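Local coordinates for racemase (Pseudovibrio sp. JE062, PDB 3MKC), which belongs to the enolase superfamily, joining an enolase-type N-terminal domain to a C-terminal TIM-barrel domain, at residues A[204-218]-A[229-243]. Residues are numbered along the deposited sequence; the frame is centred on the assembly and turned at random.
Sequences HDTDMMVDYLYRFTD and IEDLELYFAEATLQH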
loop_
_atom_site.group_PDB
_atom_site.type_symbol
_atom_site.label_atom_id
_atom_site.label_comp_id
_atom_site.label_asym_id
_atom_site.label_seq_id
_atom_site.Cartn_x
_atom_site.Cartn_y
_atom_site.Cartn_z
ATOM N N HIS A 204 2.204 22.358 -14.247
ATOM C CA HIS A 204 3.449 21.889 -13.651
ATOM C C HIS A 204 3.550 22.109 -12.148
ATOM O O HIS A 204 4.499 21.642 -11.513
ATOM C CB HIS A 204 4.637 22.546 -14.359
ATOM C CG HIS A 204 5.000 21.892 -15.657
ATOM N ND1 HIS A 204 6.039 20.991 -15.769
ATOM C CD2 HIS A 204 4.460 21.998 -16.894
ATOM C CE1 HIS A 204 6.123 20.572 -17.020
ATOM N NE2 HIS A 204 5.175 21.169 -17.723
ATOM N N ASP A 205 2.572 22.807 -11.577
ATOM C CA ASP A 205 2.564 23.075 -10.144
ATOM C C ASP A 205 2.294 21.818 -9.331
ATOM O O ASP A 205 2.737 21.699 -8.195
ATOM C CB ASP A 205 1.505 24.125 -9.805
ATOM C CG ASP A 205 2.020 25.538 -9.955
ATOM O OD1 ASP A 205 3.129 25.722 -10.505
ATOM O OD2 ASP A 205 1.308 26.470 -9.521
ATOM N N THR A 206 1.562 20.885 -9.923
ATOM C CA THR A 206 1.216 19.640 -9.255
ATOM C C THR A 206 2.098 18.505 -9.769
ATOM O O THR A 206 2.241 18.330 -10.969
ATOM C CB THR A 206 -0.255 19.277 -9.531
ATOM O OG1 THR A 206 -1.088 20.401 -9.223
ATOM C CG2 THR A 206 -0.685 18.093 -8.684
ATOM N N ASP A 207 2.692 17.739 -8.862
ATOM C CA ASP A 207 3.528 16.622 -9.285
ATOM C C ASP A 207 2.669 15.574 -9.970
ATOM O O ASP A 207 1.533 15.332 -9.562
ATOM C CB ASP A 207 4.245 15.999 -8.093
ATOM C CG ASP A 207 5.580 16.646 -7.816
ATOM O OD1 ASP A 207 6.377 16.764 -8.770
ATOM O OD2 ASP A 207 5.839 17.022 -6.654
HETATM N N MSE A 208 3.218 14.939 -11.002
HETATM C CA MSE A 208 2.483 13.928 -11.747
HETATM C C MSE A 208 3.277 12.645 -11.905
HETATM O O MSE A 208 4.374 12.652 -12.465
HETATM C CB MSE A 208 2.119 14.458 -13.132
HETATM C CG MSE A 208 1.255 13.514 -13.955
HETATM SE SE MSE A 208 0.625 14.351 -15.581
HETATM C CE MSE A 208 1.221 13.091 -16.881
HETATM N N MSE A 209 2.701 11.552 -11.416
HETATM C CA MSE A 209 3.314 10.231 -11.501
HETATM C C MSE A 209 2.609 9.450 -12.599
HETATM O O MSE A 209 1.480 9.776 -12.965
HETATM C CB MSE A 209 3.164 9.482 -10.181
HETATM C CG MSE A 209 3.967 10.088 -9.029
HETATM SE SE MSE A 209 3.217 11.662 -8.195
HETATM C CE MSE A 209 3.729 11.274 -6.405
ATOM N N VAL A 210 3.267 8.423 -13.128
ATOM C CA VAL A 210 2.666 7.627 -14.196
ATOM C C VAL A 210 2.829 6.124 -13.986
ATOM O O VAL A 210 3.927 5.642 -13.690
ATOM C CB VAL A 210 3.273 7.991 -15.570
ATOM C CG1 VAL A 210 2.530 7.248 -16.679
ATOM C CG2 VAL A 210 3.197 9.499 -15.792
ATOM N N ASP A 211 1.723 5.402 -14.145
ATOM C CA ASP A 211 1.685 3.951 -14.007
ATOM C C ASP A 211 1.493 3.404 -15.413
ATOM O O ASP A 211 0.433 3.585 -16.016
ATOM C CB ASP A 211 0.508 3.542 -13.109
ATOM C CG ASP A 211 0.342 2.029 -12.990
ATOM O OD1 ASP A 211 1.138 1.276 -13.584
ATOM O OD2 ASP A 211 -0.597 1.596 -12.290
ATOM N N TYR A 212 2.520 2.750 -15.941
ATOM C CA TYR A 212 2.455 2.207 -17.291
ATOM C C TYR A 212 1.813 0.820 -17.343
ATOM O O TYR A 212 1.657 0.235 -18.414
ATOM C CB TYR A 212 3.861 2.206 -17.903
ATOM C CG TYR A 212 4.428 3.603 -18.071
ATOM C CD1 TYR A 212 4.223 4.328 -19.244
ATOM C CD2 TYR A 212 5.137 4.213 -17.042
ATOM C CE1 TYR A 212 4.714 5.632 -19.386
ATOM C CE2 TYR A 212 5.627 5.505 -17.168
ATOM C CZ TYR A 212 5.414 6.214 -18.342
ATOM O OH TYR A 212 5.904 7.498 -18.466
ATOM N N LEU A 213 1.424 0.315 -16.175
ATOM C CA LEU A 213 0.764 -0.979 -16.055
ATOM C C LEU A 213 1.408 -2.157 -16.776
ATOM O O LEU A 213 0.717 -2.973 -17.394
ATOM C CB LEU A 213 -0.705 -0.854 -16.484
ATOM C CG LEU A 213 -1.581 -0.087 -15.493
ATOM C CD1 LEU A 213 -2.885 0.350 -16.163
ATOM C CD2 LEU A 213 -1.855 -0.970 -14.282
ATOM N N TYR A 214 2.733 -2.234 -16.707
ATOM C CA TYR A 214 3.467 -3.348 -17.287
ATOM C C TYR A 214 3.213 -3.605 -18.768
ATOM O O TYR A 214 3.146 -4.754 -19.196
ATOM C CB TYR A 214 3.139 -4.608 -16.483
ATOM C CG TYR A 214 3.355 -4.436 -14.994
ATOM C CD1 TYR A 214 4.640 -4.369 -14.464
ATOM C CD2 TYR A 214 2.272 -4.291 -14.117
ATOM C CE1 TYR A 214 4.849 -4.165 -13.112
ATOM C CE2 TYR A 214 2.472 -4.083 -12.754
ATOM C CZ TYR A 214 3.770 -4.019 -12.261
ATOM O OH TYR A 214 3.994 -3.794 -10.925
ATOM N N ARG A 215 3.094 -2.546 -19.560
ATOM C CA ARG A 215 2.840 -2.738 -20.982
ATOM C C ARG A 215 4.115 -2.954 -21.799
ATOM O O ARG A 215 4.035 -3.273 -22.979
ATOM C CB ARG A 215 2.062 -1.543 -21.551
ATOM C CG ARG A 215 2.833 -0.244 -21.555
ATOM C CD ARG A 215 1.955 0.960 -21.928
ATOM N NE ARG A 215 1.451 0.937 -23.303
ATOM C CZ ARG A 215 0.260 0.464 -23.663
ATOM N NH1 ARG A 215 -0.565 -0.040 -22.754
ATOM N NH2 ARG A 215 -0.120 0.511 -24.935
ATOM N N PHE A 216 5.280 -2.797 -21.174
ATOM C CA PHE A 216 6.558 -2.961 -21.882
ATOM C C PHE A 216 7.410 -4.150 -21.423
ATOM O O PHE A 216 7.248 -4.647 -20.316
ATOM C CB PHE A 216 7.391 -1.688 -21.742
ATOM C CG PHE A 216 6.732 -0.466 -22.307
ATOM C CD1 PHE A 216 6.441 -0.381 -23.663
ATOM C CD2 PHE A 216 6.426 0.613 -21.486
ATOM C CE1 PHE A 216 5.852 0.771 -24.200
ATOM C CE2 PHE A 216 5.841 1.763 -22.006
ATOM C CZ PHE A 216 5.553 1.842 -23.371
ATOM N N THR A 217 8.333 -4.585 -22.282
ATOM C CA THR A 217 9.225 -5.700 -21.961
ATOM C C THR A 217 10.670 -5.417 -22.377
ATOM O O THR A 217 11.598 -6.084 -21.916
ATOM C CB THR A 217 8.785 -7.003 -22.660
ATOM O OG1 THR A 217 8.765 -6.806 -24.079
ATOM C CG2 THR A 217 7.400 -7.420 -22.195
ATOM N N ASP A 218 10.851 -4.427 -23.247
ATOM C CA ASP A 218 12.176 -4.047 -23.738
ATOM C C ASP A 218 12.622 -2.731 -23.100
ATOM O O ASP A 218 12.041 -1.688 -23.362
ATOM C CB ASP A 218 12.132 -3.920 -25.268
ATOM C CG ASP A 218 13.443 -3.436 -25.858
ATOM O OD1 ASP A 218 14.500 -3.652 -25.231
ATOM O OD2 ASP A 218 13.418 -2.851 -26.960
ATOM N N ILE A 229 10.224 12.474 -22.877
ATOM C CA ILE A 229 9.279 13.264 -22.093
ATOM C C ILE A 229 9.918 13.823 -20.829
ATOM O O ILE A 229 9.242 14.088 -19.837
ATOM C CB ILE A 229 8.034 12.443 -21.709
ATOM C CG1 ILE A 229 8.438 11.231 -20.865
ATOM C CG2 ILE A 229 7.293 12.011 -22.973
ATOM C CD1 ILE A 229 7.256 10.411 -20.396
ATOM N N GLU A 230 11.231 14.009 -20.884
ATOM C CA GLU A 230 11.975 14.547 -19.763
ATOM C C GLU A 230 11.444 15.941 -19.413
ATOM O O GLU A 230 11.371 16.314 -18.243
ATOM C CB GLU A 230 13.465 14.612 -20.128
ATOM C CG GLU A 230 14.395 14.795 -18.942
ATOM C CD GLU A 230 15.863 14.705 -19.318
ATOM O OE1 GLU A 230 16.319 13.609 -19.713
ATOM O OE2 GLU A 230 16.565 15.734 -19.214
ATOM N N ASP A 231 11.054 16.701 -20.432
ATOM C CA ASP A 231 10.539 18.049 -20.219
ATOM C C ASP A 231 9.252 18.088 -19.388
ATOM O O ASP A 231 8.930 19.116 -18.788
ATOM C CB ASP A 231 10.305 18.737 -21.570
ATOM C CG ASP A 231 9.354 17.965 -22.452
ATOM O OD1 ASP A 231 9.607 16.763 -22.688
ATOM O OD2 ASP A 231 8.357 18.554 -22.910
ATOM N N LEU A 232 8.518 16.978 -19.353
ATOM C CA LEU A 232 7.281 16.912 -18.576
ATOM C C LEU A 232 7.582 16.889 -17.079
ATOM O O LEU A 232 6.692 17.065 -16.255
ATOM C CB LEU A 232 6.468 15.673 -18.960
ATOM C CG LEU A 232 5.995 15.635 -20.415
ATOM C CD1 LEU A 232 5.104 14.424 -20.621
ATOM C CD2 LEU A 232 5.241 16.920 -20.754
ATOM N N GLU A 233 8.843 16.665 -16.732
ATOM C CA GLU A 233 9.248 16.649 -15.332
ATOM C C GLU A 233 8.363 15.766 -14.455
ATOM O O GLU A 233 7.963 16.168 -13.356
ATOM C CB GLU A 233 9.233 18.078 -14.780
ATOM C CG GLU A 233 10.085 19.065 -15.573
ATOM C CD GLU A 233 10.012 20.476 -15.017
ATOM O OE1 GLU A 233 10.242 20.649 -13.800
ATOM O OE2 GLU A 233 9.727 21.414 -15.796
ATOM N N LEU A 234 8.061 14.566 -14.933
ATOM C CA LEU A 234 7.222 13.639 -14.177
ATOM C C LEU A 234 7.961 13.155 -12.927
ATOM O O LEU A 234 9.188 13.021 -12.930
ATOM C CB LEU A 234 6.829 12.460 -15.077
ATOM C CG LEU A 234 6.128 12.884 -16.381
ATOM C CD1 LEU A 234 5.891 11.675 -17.275
ATOM C CD2 LEU A 234 4.801 13.573 -16.047
ATOM N N TYR A 235 7.208 12.897 -11.861
ATOM C CA TYR A 235 7.793 12.450 -10.605
ATOM C C TYR A 235 8.388 11.051 -10.720
ATOM O O TYR A 235 9.490 10.804 -10.235
ATOM C CB TYR A 235 6.755 12.465 -9.487
ATOM C CG TYR A 235 7.392 12.312 -8.132
ATOM C CD1 TYR A 235 7.723 13.431 -7.368
ATOM C CD2 TYR A 235 7.731 11.053 -7.641
ATOM C CE1 TYR A 235 8.373 13.300 -6.148
ATOM C CE2 TYR A 235 8.384 10.911 -6.434
ATOM C CZ TYR A 235 8.706 12.032 -5.688
ATOM O OH TYR A 235 9.387 11.890 -4.495
ATOM N N PHE A 236 7.655 10.127 -11.333
ATOM C CA PHE A 236 8.194 8.789 -11.510
ATOM C C PHE A 236 7.527 7.959 -12.591
ATOM O O PHE A 236 6.461 8.316 -13.103
ATOM C CB PHE A 236 8.247 8.022 -10.167
ATOM C CG PHE A 236 6.901 7.594 -9.596
ATOM C CD1 PHE A 236 5.949 6.930 -10.373
ATOM C CD2 PHE A 236 6.656 7.742 -8.233
ATOM C CE1 PHE A 236 4.777 6.417 -9.793
ATOM C CE2 PHE A 236 5.491 7.234 -7.637
ATOM C CZ PHE A 236 4.550 6.569 -8.419
ATOM N N ALA A 237 8.191 6.864 -12.957
ATOM C CA ALA A 237 7.699 5.947 -13.969
ATOM C C ALA A 237 7.482 4.605 -13.276
ATOM O O ALA A 237 8.441 3.929 -12.898
ATOM C CB ALA A 237 8.708 5.810 -15.080
ATOM N N GLU A 238 6.214 4.238 -13.115
ATOM C CA GLU A 238 5.825 2.999 -12.446
ATOM C C GLU A 238 5.432 1.866 -13.393
ATOM O O GLU A 238 4.848 2.099 -14.444
ATOM C CB GLU A 238 4.646 3.288 -11.520
ATOM C CG GLU A 238 4.007 2.068 -10.893
ATOM C CD GLU A 238 2.820 2.439 -10.025
ATOM O OE1 GLU A 238 2.840 3.541 -9.442
ATOM O OE2 GLU A 238 1.881 1.625 -9.920
ATOM N N ALA A 239 5.741 0.638 -12.993
ATOM C CA ALA A 239 5.396 -0.538 -13.778
ATOM C C ALA A 239 5.758 -0.387 -15.252
ATOM O O ALA A 239 4.926 -0.585 -16.138
ATOM C CB ALA A 239 3.905 -0.825 -13.629
ATOM N N THR A 240 7.007 -0.021 -15.507
ATOM C CA THR A 240 7.486 0.144 -16.871
ATOM C C THR A 240 7.799 -1.226 -17.464
ATOM O O THR A 240 7.286 -1.588 -18.520
ATOM C CB THR A 240 8.763 0.995 -16.908
ATOM O OG1 THR A 240 9.723 0.441 -16.003
ATOM C CG2 THR A 240 8.463 2.430 -16.502
ATOM N N LEU A 241 8.631 -1.991 -16.771
ATOM C CA LEU A 241 9.012 -3.312 -17.250
ATOM C C LEU A 241 8.372 -4.401 -16.414
ATOM O O LEU A 241 7.736 -4.121 -15.400
ATOM C CB LEU A 241 10.535 -3.454 -17.222
ATOM C CG LEU A 241 11.246 -2.526 -18.210
ATOM C CD1 LEU A 241 12.756 -2.559 -17.984
ATOM C CD2 LEU A 241 10.896 -2.956 -19.621
ATOM N N GLN A 242 8.535 -5.646 -16.848
ATOM C CA GLN A 242 7.956 -6.756 -16.116
ATOM C C GLN A 242 8.543 -6.793 -14.719
ATOM O O GLN A 242 9.711 -6.474 -14.504
ATOM C CB GLN A 242 8.188 -8.064 -16.867
ATOM C CG GLN A 242 7.565 -8.049 -18.264
ATOM C CD GLN A 242 6.129 -7.531 -18.266
ATOM O OE1 GLN A 242 5.842 -6.460 -18.800
ATOM N NE2 GLN A 242 5.228 -8.287 -17.660
ATOM N N HIS A 243 7.709 -7.184 -13.769
ATOM C CA HIS A 243 8.089 -7.202 -12.373
ATOM C C HIS A 243 9.266 -8.107 -11.993
ATOM O O HIS A 243 9.921 -7.867 -10.982
ATOM C CB HIS A 243 6.846 -7.531 -11.538
ATOM C CG HIS A 243 6.963 -7.157 -10.097
ATOM N ND1 HIS A 243 7.585 -7.961 -9.165
ATOM C CD2 HIS A 243 6.509 -6.078 -9.417
ATOM C CE1 HIS A 243 7.504 -7.396 -7.974
ATOM N NE2 HIS A 243 6.855 -6.250 -8.100
HETATM O O HOH W 1 5.791 15.799 -11.192
HETATM O O HOH W 2 6.892 8.665 -16.248
HETATM O O HOH W 3 10.623 -6.656 -18.944
#
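Met209, a selenomethionine, lays its side chain over the Phe236 ring: CG sits 3.5 Å from the ring centroid, a CH-pi contact over the middle of the face. Bends at chi2 (78°) and chi3 then carry SE and CE onward to Tyr235, with CE above that ring near its rim. A long, flexible, polarisable chain suits this place because it can serve two aromatic rings at once. Farther along, the methyl of Ala239 meets the Tyr214 ring face, its CB 3.4 Å from the ring centroid; so small a side chain lets the ring lie close against the backbone. The Leu241 carbonyl O approaches the ring's edge, and Tyr214 OH is hydrogen-bonded to Glu264.

Backbone bonds set these partners in register. Strands 207-211 and 236-238 run parallel, and both backbone polar atoms of Val210 bond to strand 236-238, the N to Phe236 O and the O to Glu238 N (2.7 Å), which brackets Ala237. Tyr212 N returns to Glu238 O at 2.8 Å, and Tyr214 N donates to Ala239 O (2.8 Å), continuing the pairing past the strand ends. On the Val210 side of the sheet, Tyr212 rests CE2 against Ala237 CB, and a water joins its hydroxyl to Phe236 O.

On the Met209 side, the carboxylates of Asp211 and Glu238 stack, with OD2 of Asp211 3.4 Å from OE2 of Glu238. Asp211 OD1 takes Leu213 N in an Asx turn, and Lys177 forms a salt bridge with Glu238 OE1. Within this beta-alpha-beta unit of the barrel, completed by helix 219-228, the converging carboxylates, with Glu264 nearby, are consistent with the metal-binding acids of enolase-superfamily relatives.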